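Local coordinates for protein aminotransferase, class IV (Brucella abortus, PDB 4TVI) that probably transfers the amino group of leucine, isoleucine or valine to 2-oxoglutarate, using pyridoxal 5'-phosphate as its cofactor, at residues R69-V74 with L305-A310; A128-A133 with A140-F145; I162-F167 with I286-R291. All coordinates share one frame; numbering follows the deposited sequence.

Interaction 1. Residues R69-V74 with L305-A310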
ATOM      1  N   ARG A  69     -14.696  15.363 -10.087  1.00 15.42           N
ATOM      2  CA  ARG A  69     -14.226  16.650 -10.591  1.00 17.27           C
ATOM      3  C   ARG A  69     -15.348  17.668 -10.766  1.00 19.57           C
ATOM      4  O   ARG A  69     -16.384  17.370 -11.360  1.00 14.15           O
ATOM      5  CB  ARG A  69     -13.504  16.458 -11.926  1.00 13.63           C
ATOM      6  CG  ARG A  69     -12.569  17.594 -12.322  1.00 17.58           C
ATOM      7  CD  ARG A  69     -11.242  17.528 -11.572  1.00 14.21           C
ATOM      8  NE  ARG A  69     -10.206  18.306 -12.244  1.00 14.80           N
ATOM      9  CZ  ARG A  69      -9.913  19.570 -11.958  1.00 21.78           C
ATOM     10  NH1 ARG A  69     -10.581  20.205 -11.003  1.00 21.72           N
ATOM     11  NH2 ARG A  69      -8.955  20.203 -12.626  1.00 21.42           N
ATOM     12  N   LEU A  70     -15.131  18.871 -10.248  1.00 20.08           N
ATOM     13  CA  LEU A  70     -15.985  20.009 -10.566  1.00 20.65           C
ATOM     14  C   LEU A  70     -15.272  20.887 -11.586  1.00 19.95           C
ATOM     15  O   LEU A  70     -14.153  21.337 -11.343  1.00 19.09           O
ATOM     16  CB  LEU A  70     -16.321  20.819  -9.312  1.00 22.44           C
ATOM     17  CG  LEU A  70     -16.931  22.200  -9.569  1.00 23.64           C
ATOM     18  CD1 LEU A  70     -18.313  22.078 -10.210  1.00 17.00           C
ATOM     19  CD2 LEU A  70     -16.979  23.035  -8.284  1.00 20.11           C
ATOM     20  N   PHE A  71     -15.894  21.099 -12.741  1.00 16.15           N
ATOM     21  CA  PHE A  71     -15.309  21.980 -13.745  1.00 16.76           C
ATOM     22  C   PHE A  71     -16.400  22.598 -14.611  1.00 20.48           C
ATOM     23  O   PHE A  71     -17.373  21.929 -14.961  1.00 18.84           O
ATOM     24  CB  PHE A  71     -14.293  21.221 -14.615  1.00 16.64           C
ATOM     25  CG  PHE A  71     -14.911  20.179 -15.510  1.00 17.93           C
ATOM     26  CD1 PHE A  71     -15.116  18.887 -15.054  1.00 17.42           C
ATOM     27  CD2 PHE A  71     -15.278  20.494 -16.812  1.00 18.36           C
ATOM     28  CE1 PHE A  71     -15.683  17.925 -15.876  1.00 18.84           C
ATOM     29  CE2 PHE A  71     -15.851  19.538 -17.641  1.00 19.26           C
ATOM     30  CZ  PHE A  71     -16.050  18.251 -17.172  1.00 19.66           C
ATOM     31  N   GLU A  72     -16.234  23.877 -14.943  1.00 23.42           N
ATOM     32  CA  GLU A  72     -17.203  24.604 -15.760  1.00 26.34           C
ATOM     33  C   GLU A  72     -18.622  24.468 -15.207  1.00 27.71           C
ATOM     34  O   GLU A  72     -19.601  24.469 -15.963  1.00 26.41           O
ATOM     35  CB  GLU A  72     -17.139  24.122 -17.211  1.00 27.13           C
ATOM     36  CG  GLU A  72     -15.773  24.337 -17.843  1.00 30.43           C
ATOM     37  CD  GLU A  72     -15.615  23.635 -19.177  1.00 33.63           C
ATOM     38  OE1 GLU A  72     -16.640  23.359 -19.839  1.00 30.98           O
ATOM     39  OE2 GLU A  72     -14.457  23.355 -19.558  1.00 37.03           O
ATOM     40  N   GLY A  73     -18.717  24.346 -13.883  1.00 26.87           N
ATOM     41  CA  GLY A  73     -19.993  24.323 -13.192  1.00 24.81           C
ATOM     42  C   GLY A  73     -20.674  22.969 -13.121  1.00 24.27           C
ATOM     43  O   GLY A  73     -21.783  22.869 -12.598  1.00 24.56           O
ATOM     44  N   VAL A  74     -20.036  21.924 -13.646  1.00 20.30           N
ATOM     45  CA  VAL A  74     -20.672  20.611 -13.645  1.00 19.66           C
ATOM     46  C   VAL A  74     -19.805  19.557 -12.951  1.00 20.61           C
ATOM     47  O   VAL A  74     -18.584  19.699 -12.872  1.00 20.51           O
ATOM     48  CB  VAL A  74     -21.014  20.145 -15.090  1.00 16.43           C
ATOM     49  CG1 VAL A  74     -21.965  21.144 -15.751  1.00 17.18           C
ATOM     50  CG2 VAL A  74     -19.758  19.968 -15.925  1.00 16.12           C
ATOM     51  N   LEU A 305     -17.194  14.909 -27.135  1.00 19.02           N
ATOM     52  CA  LEU A 305     -18.385  14.156 -26.762  1.00 18.63           C
ATOM     53  C   LEU A 305     -18.576  14.127 -25.254  1.00 19.13           C
ATOM     54  O   LEU A 305     -19.701  14.204 -24.763  1.00 19.91           O
ATOM     55  CB  LEU A 305     -18.303  12.727 -27.299  1.00 19.05           C
ATOM     56  CG  LEU A 305     -18.447  12.567 -28.812  1.00 21.68           C
ATOM     57  CD1 LEU A 305     -18.109  11.138 -29.237  1.00 22.27           C
ATOM     58  CD2 LEU A 305     -19.855  12.951 -29.245  1.00 22.69           C
ATOM     59  N   TYR A 306     -17.474  14.020 -24.517  1.00 20.86           N
ATOM     60  CA  TYR A 306     -17.558  13.996 -23.067  1.00 19.05           C
ATOM     61  C   TYR A 306     -18.095  15.329 -22.555  1.00 20.16           C
ATOM     62  O   TYR A 306     -18.988  15.362 -21.710  1.00 22.86           O
ATOM     63  CB  TYR A 306     -16.200  13.696 -22.430  1.00 16.28           C
ATOM     64  CG  TYR A 306     -16.312  13.473 -20.940  1.00 16.40           C
ATOM     65  CD1 TYR A 306     -16.283  14.545 -20.055  1.00 15.13           C
ATOM     66  CD2 TYR A 306     -16.486  12.195 -20.420  1.00 15.54           C
ATOM     67  CE1 TYR A 306     -16.403  14.353 -18.692  1.00 15.21           C
ATOM     68  CE2 TYR A 306     -16.608  11.991 -19.052  1.00 17.72           C
ATOM     69  CZ  TYR A 306     -16.567  13.079 -18.195  1.00 16.70           C
ATOM     70  OH  TYR A 306     -16.691  12.894 -16.835  1.00 16.09           O
ATOM     71  N   TRP A 307     -17.541  16.423 -23.068  1.00 19.90           N
ATOM     72  CA  TRP A 307     -17.947  17.762 -22.647  1.00 20.81           C
ATOM     73  C   TRP A 307     -19.409  18.053 -22.988  1.00 21.08           C
ATOM     74  O   TRP A 307     -20.105  18.700 -22.205  1.00 23.92           O
ATOM     75  CB  TRP A 307     -17.038  18.814 -23.281  1.00 20.83           C
ATOM     76  CG  TRP A 307     -16.050  19.396 -22.322  1.00 19.90           C
ATOM     77  CD1 TRP A 307     -16.039  20.667 -21.821  1.00 19.38           C
ATOM     78  CD2 TRP A 307     -14.938  18.720 -21.729  1.00 20.09           C
ATOM     79  NE1 TRP A 307     -14.980  20.827 -20.962  1.00 20.44           N
ATOM     80  CE2 TRP A 307     -14.288  19.645 -20.886  1.00 21.26           C
ATOM     81  CE3 TRP A 307     -14.422  17.424 -21.833  1.00 18.06           C
ATOM     82  CZ2 TRP A 307     -13.150  19.315 -20.151  1.00 22.23           C
ATOM     83  CZ3 TRP A 307     -13.291  17.098 -21.098  1.00 21.36           C
ATOM     84  CH2 TRP A 307     -12.669  18.039 -20.269  1.00 21.45           C
ATOM     85  N   GLU A 308     -19.877  17.564 -24.139  1.00 20.46           N
ATOM     86  CA  GLU A 308     -21.278  17.750 -24.512  1.00 23.63           C
ATOM     87  C   GLU A 308     -22.191  17.095 -23.501  1.00 20.82           C
ATOM     88  O   GLU A 308     -23.123  17.719 -22.995  1.00 20.90           O
ATOM     89  CB  GLU A 308     -21.604  17.163 -25.887  1.00 30.46           C
ATOM     90  CG  GLU A 308     -23.127  17.115 -26.120  1.00 38.71           C
ATOM     91  CD  GLU A 308     -23.539  16.338 -27.356  1.00 47.66           C
ATOM     92  OE1 GLU A 308     -22.859  15.344 -27.694  1.00 49.12           O
ATOM     93  OE2 GLU A 308     -24.554  16.706 -27.987  1.00 51.67           O
ATOM     94  N   TRP A 309     -21.919  15.824 -23.218  1.00 19.09           N
ATOM     95  CA  TRP A 309     -22.725  15.078 -22.266  1.00 20.72           C
ATOM     96  C   TRP A 309     -22.659  15.694 -20.873  1.00 20.97           C
ATOM     97  O   TRP A 309     -23.669  15.783 -20.175  1.00 20.12           O
ATOM     98  CB  TRP A 309     -22.279  13.615 -22.213  1.00 20.79           C
ATOM     99  CG  TRP A 309     -22.824  12.906 -21.025  1.00 21.18           C
ATOM    100  CD1 TRP A 309     -24.078  12.385 -20.882  1.00 23.55           C
ATOM    101  CD2 TRP A 309     -22.138  12.645 -19.798  1.00 22.38           C
ATOM    102  NE1 TRP A 309     -24.216  11.818 -19.641  1.00 23.82           N
ATOM    103  CE2 TRP A 309     -23.037  11.959 -18.956  1.00 24.73           C
ATOM    104  CE3 TRP A 309     -20.850  12.925 -19.326  1.00 20.37           C
ATOM    105  CZ2 TRP A 309     -22.688  11.549 -17.669  1.00 24.43           C
ATOM    106  CZ3 TRP A 309     -20.508  12.517 -18.053  1.00 22.80           C
ATOM    107  CH2 TRP A 309     -21.424  11.841 -17.236  1.00 24.15           C
ATOM    108  N   ALA A 310     -21.466  16.123 -20.474  1.00 21.61           N
ATOM    109  CA  ALA A 310     -21.282  16.693 -19.145  1.00 22.15           C
ATOM    110  C   ALA A 310     -22.130  17.946 -18.964  1.00 21.69           C
ATOM    111  O   ALA A 310     -22.639  18.196 -17.873  1.00 22.59           O
ATOM    112  CB  ALA A 310     -19.817  17.008 -18.900  1.00 16.84           C
TER
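Phe71 and Glu72 reach from the turn that ends strand 64-70 to Trp307 on the C-terminal helix 297-310. In this class IV aminotransferase fold the contact joins the last helix to an outermost strand of the five-stranded antiparallel sheet. The turn is a type I' beta turn from Phe71 to Val74, closed by Val74 N donating to Phe71 O at 3.0 Å, and it turns Phe71, Glu72 and Val74 toward the helix.

Phe71 can be followed outward from CB. With CG between the backbone N and the carbonyl carbon (chi1 68°), the ring extends toward the helix. Farther along one side of the ring, CD2 lies 4.1 Å from Trp307 CZ2, and CE2 comes to 3.6 Å from Trp307 CE2, over one face of the indole but displaced toward its rim. The two six-membered rings are inclined at 46°, an oblique pairing. At the far end of the ring, CZ meets Tyr306 CE1 edge against edge at 4.2 Å and approaches the methyl of Ala310. One face of the phenyl ring carries Val74 CG2, which also packs against Ala310 CB at 4.2 Å. Lys281 of strand 281-288 touches Phe71, Tyr306 and Trp307, tying this aromatic group to the large mixed sheet.

The Glu72 carboxylate divides its oxygens between two partners. OE1 is hydrogen-bonded to His311 NE2, just beyond the helical segment. OE2 lies at the indole edge, in the ring plane, and Trp307 NE1 donates to it at 2.9 Å, almost straight at 175°, on its syn side but tilted well out of the carboxylate plane.

Interaction 2. Residues A128-A133 with A140-F145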
ATOM      1  N   ALA A 128      -9.044   2.573   8.216  1.00 15.49           N
ATOM      2  CA  ALA A 128      -9.259   2.020   9.550  1.00 16.31           C
ATOM      3  C   ALA A 128      -8.379   2.718  10.574  1.00 17.86           C
ATOM      4  O   ALA A 128      -7.185   2.904  10.346  1.00 18.43           O
ATOM      5  CB  ALA A 128      -8.992   0.525   9.562  1.00 16.04           C
ATOM      6  N   GLU A 129      -8.973   3.108  11.701  1.00 17.99           N
ATOM      7  CA  GLU A 129      -8.203   3.701  12.789  1.00 20.92           C
ATOM      8  C   GLU A 129      -7.530   2.634  13.658  1.00 22.70           C
ATOM      9  O   GLU A 129      -6.464   2.875  14.220  1.00 21.67           O
ATOM     10  CB  GLU A 129      -9.084   4.588  13.671  1.00 19.58           C
ATOM     11  CG  GLU A 129      -9.328   5.976  13.120  1.00 19.57           C
ATOM     12  CD  GLU A 129      -8.070   6.823  13.111  1.00 21.01           C
ATOM     13  OE1 GLU A 129      -7.172   6.570  13.947  1.00 23.24           O
ATOM     14  OE2 GLU A 129      -7.975   7.739  12.265  1.00 19.00           O
ATOM     15  N   GLU A 130      -8.161   1.467  13.776  1.00 22.41           N
ATOM     16  CA  GLU A 130      -7.663   0.401  14.646  0.54 23.27           C
ATOM     17  C   GLU A 130      -7.517  -0.920  13.906  1.00 22.31           C
ATOM     18  O   GLU A 130      -8.172  -1.150  12.888  1.00 19.67           O
ATOM     19  CB  GLU A 130      -8.599   0.188  15.837  0.54 24.38           C
ATOM     20  CG  GLU A 130      -9.039   1.444  16.558  0.54 25.38           C
ATOM     21  CD  GLU A 130     -10.064   1.140  17.632  0.54 26.89           C
ATOM     22  OE1 GLU A 130      -9.790   0.269  18.487  0.54 27.73           O
ATOM     23  OE2 GLU A 130     -11.149   1.755  17.610  0.54 27.09           O
ATOM     24  N   GLY A 131      -6.667  -1.793  14.436  1.00 21.89           N
ATOM     25  CA  GLY A 131      -6.556  -3.144  13.926  1.00 22.25           C
ATOM     26  C   GLY A 131      -7.305  -4.044  14.887  1.00 26.37           C
ATOM     27  O   GLY A 131      -7.610  -3.631  16.011  1.00 25.78           O
ATOM     28  N   ASP A 132      -7.626  -5.259  14.455  1.00 28.99           N
ATOM     29  CA  ASP A 132      -8.257  -6.222  15.349  1.00 30.98           C
ATOM     30  C   ASP A 132      -7.190  -6.934  16.171  1.00 32.24           C
ATOM     31  O   ASP A 132      -6.080  -6.427  16.325  1.00 33.72           O
ATOM     32  CB  ASP A 132      -9.114  -7.224  14.568  1.00 31.59           C
ATOM     33  CG  ASP A 132      -8.314  -8.053  13.575  1.00 33.22           C
ATOM     34  OD1 ASP A 132      -7.067  -8.093  13.657  1.00 32.85           O
ATOM     35  OD2 ASP A 132      -8.951  -8.674  12.698  1.00 34.62           O
ATOM     36  N   ALA A 133      -7.519  -8.121  16.672  1.00 34.66           N
ATOM     37  CA  ALA A 133      -6.603  -8.888  17.515  1.00 36.87           C
ATOM     38  C   ALA A 133      -5.272  -9.185  16.823  1.00 36.45           C
ATOM     39  O   ALA A 133      -4.250  -9.382  17.484  1.00 37.97           O
ATOM     40  CB  ALA A 133      -7.261 -10.186  17.956  1.00 38.57           C
ATOM     41  N   ALA A 140     -13.040  -3.242  11.195  1.00 21.26           N
ATOM     42  CA  ALA A 140     -13.981  -2.558  10.298  1.00 19.11           C
ATOM     43  C   ALA A 140     -14.775  -1.455  10.993  1.00 19.24           C
ATOM     44  O   ALA A 140     -14.992  -0.380  10.429  1.00 18.52           O
ATOM     45  CB  ALA A 140     -14.939  -3.566   9.675  1.00 19.98           C
ATOM     46  N   SER A 141     -15.169  -1.711  12.235  1.00 19.28           N
ATOM     47  CA  SER A 141     -15.968  -0.762  12.990  1.00 22.12           C
ATOM     48  C   SER A 141     -15.191   0.515  13.307  1.00 22.72           C
ATOM     49  O   SER A 141     -15.774   1.499  13.747  1.00 23.22           O
ATOM     50  CB  SER A 141     -16.468  -1.408  14.283  1.00 24.28           C
ATOM     51  OG  SER A 141     -15.383  -1.887  15.059  1.00 22.63           O
ATOM     52  N   SER A 142     -13.876   0.494  13.102  1.00 22.64           N
ATOM     53  CA  SER A 142     -13.051   1.666  13.376  1.00 18.45           C
ATOM     54  C   SER A 142     -12.846   2.510  12.123  1.00 17.44           C
ATOM     55  O   SER A 142     -12.025   3.427  12.115  1.00 17.17           O
ATOM     56  CB  SER A 142     -11.695   1.249  13.949  1.00 18.77           C
ATOM     57  OG  SER A 142     -10.876   0.666  12.949  1.00 18.17           O
ATOM     58  N   THR A 143     -13.615   2.219  11.077  1.00 17.00           N
ATOM     59  CA  THR A 143     -13.534   2.969   9.824  1.00 17.37           C
ATOM     60  C   THR A 143     -13.895   4.438  10.026  1.00 20.10           C
ATOM     61  O   THR A 143     -14.872   4.757  10.711  1.00 16.62           O
ATOM     62  CB  THR A 143     -14.461   2.367   8.745  1.00 17.94           C
ATOM     63  OG1 THR A 143     -14.050   1.022   8.463  1.00 17.98           O
ATOM     64  CG2 THR A 143     -14.399   3.179   7.456  1.00 17.09           C
ATOM     65  N   ASP A 144     -13.076   5.328   9.467  1.00 15.59           N
ATOM     66  CA  ASP A 144     -13.369   6.755   9.505  1.00 20.09           C
ATOM     67  C   ASP A 144     -13.345   7.337   8.093  1.00 18.22           C
ATOM     68  O   ASP A 144     -12.895   6.687   7.152  1.00 14.80           O
ATOM     69  CB  ASP A 144     -12.381   7.493  10.413  1.00 18.57           C
ATOM     70  CG  ASP A 144     -12.973   8.765  11.008  1.00 21.80           C
ATOM     71  OD1 ASP A 144     -14.078   9.177  10.580  1.00 21.31           O
ATOM     72  OD2 ASP A 144     -12.345   9.341  11.918  1.00 21.06           O
ATOM     73  N   PHE A 145     -13.817   8.571   7.958  1.00 17.84           N
ATOM     74  CA  PHE A 145     -13.998   9.190   6.650  1.00 17.07           C
ATOM     75  C   PHE A 145     -13.437  10.602   6.596  1.00 18.53           C
ATOM     76  O   PHE A 145     -13.426  11.320   7.600  1.00 22.67           O
ATOM     77  CB  PHE A 145     -15.489   9.200   6.296  1.00 16.68           C
ATOM     78  CG  PHE A 145     -15.825   9.957   5.039  1.00 17.57           C
ATOM     79  CD1 PHE A 145     -15.702   9.355   3.797  1.00 15.33           C
ATOM     80  CD2 PHE A 145     -16.304  11.256   5.102  1.00 18.57           C
ATOM     81  CE1 PHE A 145     -16.026  10.039   2.643  1.00 15.66           C
ATOM     82  CE2 PHE A 145     -16.633  11.950   3.945  1.00 18.30           C
ATOM     83  CZ  PHE A 145     -16.493  11.342   2.717  1.00 17.47           C
TER
HETATM   84  O   HOH W   1      -9.794   9.620  12.460  1.00 15.36           O
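Ser142 holds the backbone of 128-133 with two hydrogen bonds, one from its side chain and one from its main chain. Its OG accepts from Glu130 N at 2.9 Å, while its carbonyl O receives Glu129 N at 3.1 Å, the donor standing above the carbonyl plane. A chi1 of 72° turns OG toward the opposing backbone, and the same hydroxyl is bonded to Leu139 O. Within 140-145, Ala140 O takes both Thr143 N and Thr143 OG1, the latter at 2.6 Å, which braces the bend leading into strand 143-151.

One water donates to Glu129 OE2 and to Asp144 OD2, both at 2.6 Å, and so links two carboxylates that would otherwise be expected to repel each other. Each has a cationic partner too: Arg49 of the second subunit for Glu129, and Lys40 for Asp144. Glu129 OE1 is bonded to Ser55.

In the packing, Glu129 CB faces Ser142 CB at 4.2 Å, and Ala128 CB approaches Ser142 OG at 3.9 Å. Ala128 and Thr143 form an antiparallel non-hydrogen-bonded pair, the one next to the loop of a beta hairpin made by strands 120-128 and 143-151 of the five-stranded sheet.

Interaction 3. Residues I162-F167 with I286-R291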
ATOM      1  N   ILE A 162       4.815   8.511 -23.430  1.00 22.88           N
ATOM      2  CA  ILE A 162       4.929   7.246 -22.716  1.00 20.79           C
ATOM      3  C   ILE A 162       6.134   6.429 -23.160  1.00 20.64           C
ATOM      4  O   ILE A 162       6.658   6.595 -24.263  1.00 19.75           O
ATOM      5  CB  ILE A 162       3.669   6.366 -22.888  1.00 20.39           C
ATOM      6  CG1 ILE A 162       3.374   6.132 -24.370  1.00 18.92           C
ATOM      7  CG2 ILE A 162       2.463   7.006 -22.210  1.00 22.65           C
ATOM      8  CD1 ILE A 162       2.230   5.166 -24.612  1.00 18.32           C
ATOM      9  N   THR A 163       6.560   5.540 -22.274  1.00 20.55           N
ATOM     10  CA  THR A 163       7.575   4.547 -22.578  1.00 23.02           C
ATOM     11  C   THR A 163       7.143   3.275 -21.868  1.00 23.85           C
ATOM     12  O   THR A 163       6.103   3.251 -21.207  1.00 23.43           O
ATOM     13  CB  THR A 163       8.986   4.981 -22.114  1.00 21.50           C
ATOM     14  OG1 THR A 163       9.948   3.970 -22.451  1.00 21.01           O
ATOM     15  CG2 THR A 163       8.997   5.206 -20.615  1.00 21.14           C
ATOM     16  N   THR A 164       7.923   2.214 -22.013  1.00 21.85           N
ATOM     17  CA  THR A 164       7.633   0.979 -21.310  1.00 19.73           C
ATOM     18  C   THR A 164       8.225   1.039 -19.914  1.00 19.90           C
ATOM     19  O   THR A 164       9.046   1.908 -19.618  1.00 21.47           O
ATOM     20  CB  THR A 164       8.186  -0.241 -22.053  1.00 17.43           C
ATOM     21  OG1 THR A 164       9.576  -0.037 -22.319  1.00 18.41           O
ATOM     22  CG2 THR A 164       7.447  -0.435 -23.369  1.00 17.59           C
ATOM     23  N   THR A 165       7.807   0.113 -19.059  1.00 16.88           N
ATOM     24  CA  THR A 165       8.358   0.017 -17.717  1.00 19.70           C
ATOM     25  C   THR A 165       8.739  -1.427 -17.409  1.00 20.43           C
ATOM     26  O   THR A 165       8.148  -2.368 -17.943  1.00 19.74           O
ATOM     27  CB  THR A 165       7.369   0.533 -16.656  1.00 19.80           C
ATOM     28  OG1 THR A 165       7.911   0.299 -15.350  1.00 21.04           O
ATOM     29  CG2 THR A 165       6.022  -0.176 -16.783  1.00 17.69           C
ATOM     30  N   SER A 166       9.745  -1.590 -16.559  1.00 16.90           N
ATOM     31  CA  SER A 166      10.227  -2.908 -16.188  1.00 17.64           C
ATOM     32  C   SER A 166       9.279  -3.572 -15.199  1.00 17.04           C
ATOM     33  O   SER A 166       9.373  -4.764 -14.936  1.00 18.65           O
ATOM     34  CB  SER A 166      11.628  -2.804 -15.591  1.00 19.59           C
ATOM     35  OG  SER A 166      11.580  -2.117 -14.355  1.00 24.72           O
ATOM     36  N   PHE A 167       8.388  -2.785 -14.615  1.00 17.44           N
ATOM     37  CA  PHE A 167       7.458  -3.322 -13.636  1.00 17.44           C
ATOM     38  C   PHE A 167       6.114  -3.660 -14.266  1.00 16.06           C
ATOM     39  O   PHE A 167       5.771  -3.134 -15.320  1.00 16.97           O
ATOM     40  CB  PHE A 167       7.280  -2.330 -12.491  1.00 15.55           C
ATOM     41  CG  PHE A 167       8.583  -1.860 -11.905  1.00 19.06           C
ATOM     42  CD1 PHE A 167       9.361  -2.711 -11.136  1.00 19.54           C
ATOM     43  CD2 PHE A 167       9.030  -0.565 -12.124  1.00 17.64           C
ATOM     44  CE1 PHE A 167      10.562  -2.283 -10.598  1.00 18.74           C
ATOM     45  CE2 PHE A 167      10.235  -0.129 -11.588  1.00 17.52           C
ATOM     46  CZ  PHE A 167      10.999  -0.989 -10.823  1.00 17.44           C
ATOM     47  N   ILE A 286       1.048  11.958 -26.782  1.00 19.62           N
ATOM     48  CA  ILE A 286       1.667  12.546 -27.966  1.00 18.99           C
ATOM     49  C   ILE A 286       3.039  11.982 -28.293  1.00 23.48           C
ATOM     50  O   ILE A 286       3.780  12.556 -29.092  1.00 21.31           O
ATOM     51  CB  ILE A 286       1.797  14.069 -27.814  1.00 20.88           C
ATOM     52  CG1 ILE A 286       2.635  14.407 -26.575  1.00 21.47           C
ATOM     53  CG2 ILE A 286       0.410  14.707 -27.738  1.00 20.75           C
ATOM     54  CD1 ILE A 286       2.792  15.896 -26.322  1.00 21.85           C
ATOM     55  N   GLY A 287       3.385  10.869 -27.659  1.00 26.42           N
ATOM     56  CA  GLY A 287       4.663  10.230 -27.901  1.00 27.52           C
ATOM     57  C   GLY A 287       4.751   8.866 -27.247  1.00 27.55           C
ATOM     58  O   GLY A 287       4.355   8.687 -26.094  1.00 28.88           O
ATOM     59  N   PHE A 288       5.256   7.899 -28.001  1.00 26.52           N
ATOM     60  CA  PHE A 288       5.546   6.574 -27.472  1.00 24.51           C
ATOM     61  C   PHE A 288       6.967   6.208 -27.875  1.00 26.99           C
ATOM     62  O   PHE A 288       7.213   5.825 -29.017  1.00 27.50           O
ATOM     63  CB  PHE A 288       4.534   5.542 -27.982  1.00 21.13           C
ATOM     64  CG  PHE A 288       4.644   4.194 -27.322  1.00 21.48           C
ATOM     65  CD1 PHE A 288       5.456   4.002 -26.211  1.00 23.64           C
ATOM     66  CD2 PHE A 288       3.928   3.114 -27.815  1.00 21.21           C
ATOM     67  CE1 PHE A 288       5.554   2.761 -25.607  1.00 24.06           C
ATOM     68  CE2 PHE A 288       4.022   1.870 -27.218  1.00 25.61           C
ATOM     69  CZ  PHE A 288       4.837   1.692 -26.111  1.00 24.73           C
ATOM     70  N   ASP A 289       7.892   6.363 -26.931  1.00 27.53           N
ATOM     71  CA  ASP A 289       9.317   6.203 -27.186  1.00 27.74           C
ATOM     72  C   ASP A 289       9.754   7.033 -28.400  1.00 31.33           C
ATOM     73  O   ASP A 289       9.639   8.258 -28.388  1.00 34.26           O
ATOM     74  CB  ASP A 289       9.667   4.722 -27.361  1.00 26.54           C
ATOM     75  CG  ASP A 289       9.608   3.951 -26.044  1.00 24.91           C
ATOM     76  OD1 ASP A 289      10.402   4.264 -25.129  1.00 24.26           O
ATOM     77  OD2 ASP A 289       8.764   3.038 -25.919  1.00 23.07           O
ATOM     78  N   GLU A 290      10.245   6.375 -29.446  1.00 30.68           N
ATOM     79  CA  GLU A 290      10.807   7.089 -30.589  1.00 33.69           C
ATOM     80  C   GLU A 290       9.759   7.607 -31.577  1.00 35.56           C
ATOM     81  O   GLU A 290      10.092   8.344 -32.511  1.00 37.54           O
ATOM     82  CB  GLU A 290      11.804   6.194 -31.324  1.00 34.78           C
ATOM     83  CG  GLU A 290      13.181   6.170 -30.683  1.00 35.82           C
ATOM     84  CD  GLU A 290      14.140   5.223 -31.388  1.00 38.68           C
ATOM     85  OE1 GLU A 290      13.906   4.916 -32.576  1.00 36.02           O
ATOM     86  OE2 GLU A 290      15.127   4.793 -30.750  1.00 40.94           O
ATOM     87  N   ARG A 291       8.503   7.210 -31.393  1.00 32.13           N
ATOM     88  CA  ARG A 291       7.457   7.628 -32.314  1.00 30.63           C
ATOM     89  C   ARG A 291       6.622   8.755 -31.714  1.00 29.35           C
ATOM     90  O   ARG A 291       5.892   8.554 -30.743  1.00 25.83           O
ATOM     91  CB  ARG A 291       6.569   6.443 -32.701  1.00 31.07           C
ATOM     92  CG  ARG A 291       5.488   6.804 -33.708  1.00 34.95           C
ATOM     93  CD  ARG A 291       4.612   5.617 -34.074  1.00 37.28           C
ATOM     94  NE  ARG A 291       3.664   5.979 -35.123  1.00 41.52           N
ATOM     95  CZ  ARG A 291       2.442   5.472 -35.243  1.00 42.10           C
ATOM     96  NH1 ARG A 291       2.008   4.568 -34.377  1.00 42.12           N
ATOM     97  NH2 ARG A 291       1.652   5.872 -36.228  1.00 42.84           N
TER
HETATM   98  O   HOH W   2      10.054   1.021 -24.758  1.00 29.39           O
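This is a parallel strand pairing in the mixed sheet of the class IV aminotransferase fold, where the end of strand 160-164 lies beside the end of strand 281-288. Ile162 pairs with Phe288, and the short strand segments run within 12° of parallel. The backbone of Ile162 bonds to residues flanking its partner, as in a regular parallel ladder: Ile162 N donates to Gly287 O at 2.7 Å, and Asp289 N to Ile162 O at 2.9 Å. Between them, Phe288 CA makes a CA-H...O contact with Ile162 O.

The side chains of the paired residues share one face of the sheet. A chi1 of -171°, with CG opposite the backbone N, lays the Phe288 ring alongside Ile162. Ile162 CD1 sits over one face in a CH-pi contact, 4.0 Å from the ring centroid, and CG1 reaches Phe288 CD1 at 3.5 Å. The ring's edge is met by Thr163 CA and Thr164 CG2. Leu204 of strand 202-206 touches both Ile162 and Phe288, and helix 264-268 adds Ile264 and Phe267, with Arg268 in a cation-pi contact with Phe288.

Past the pair, the chain turns back in a type II' beta turn from Phe288 to Arg291. Asp289 stands at its second position, and its carboxylate crosses to the neighbouring strand. Thr163 OG1 donates to Asp289 OD1 at 2.7 Å, on the syn side of the carboxylate. A water donates to Asp289 OD2 at 2.7 Å and also bonds Thr164 OG1. Arg268 forms a salt bridge with OD2, and Lys198 is bonded to Thr163 OG1. With a hydroxyl, a water and an arginine all directed at it, the Asp289 carboxylate is probably held ionised, and these partners would restrict its rotation.

In the fold
Interactions 1 and 2 both reach the five-stranded antiparallel sheet: interaction 1 joins it to the C-terminal helix, and interaction 2 lies at the loop end of two of its neighbouring strands, 120-128 and 143-151. Interaction 3 lies in the mixed sheet, on the opposite side of the chain's centre from interaction 2, their centres about 41 Å apart. It is the buried contact, combining a backbone ladder and apolar packing with a threonine-aspartate bond and charged partners; the other two are partly buried. Aromatic packing dominates 69-74 with 305-310, whereas 128-133 with 140-145 relies on a serine and water-linked carboxylates, one bridged to the second subunit. Along the chain, interaction 1 encloses both others.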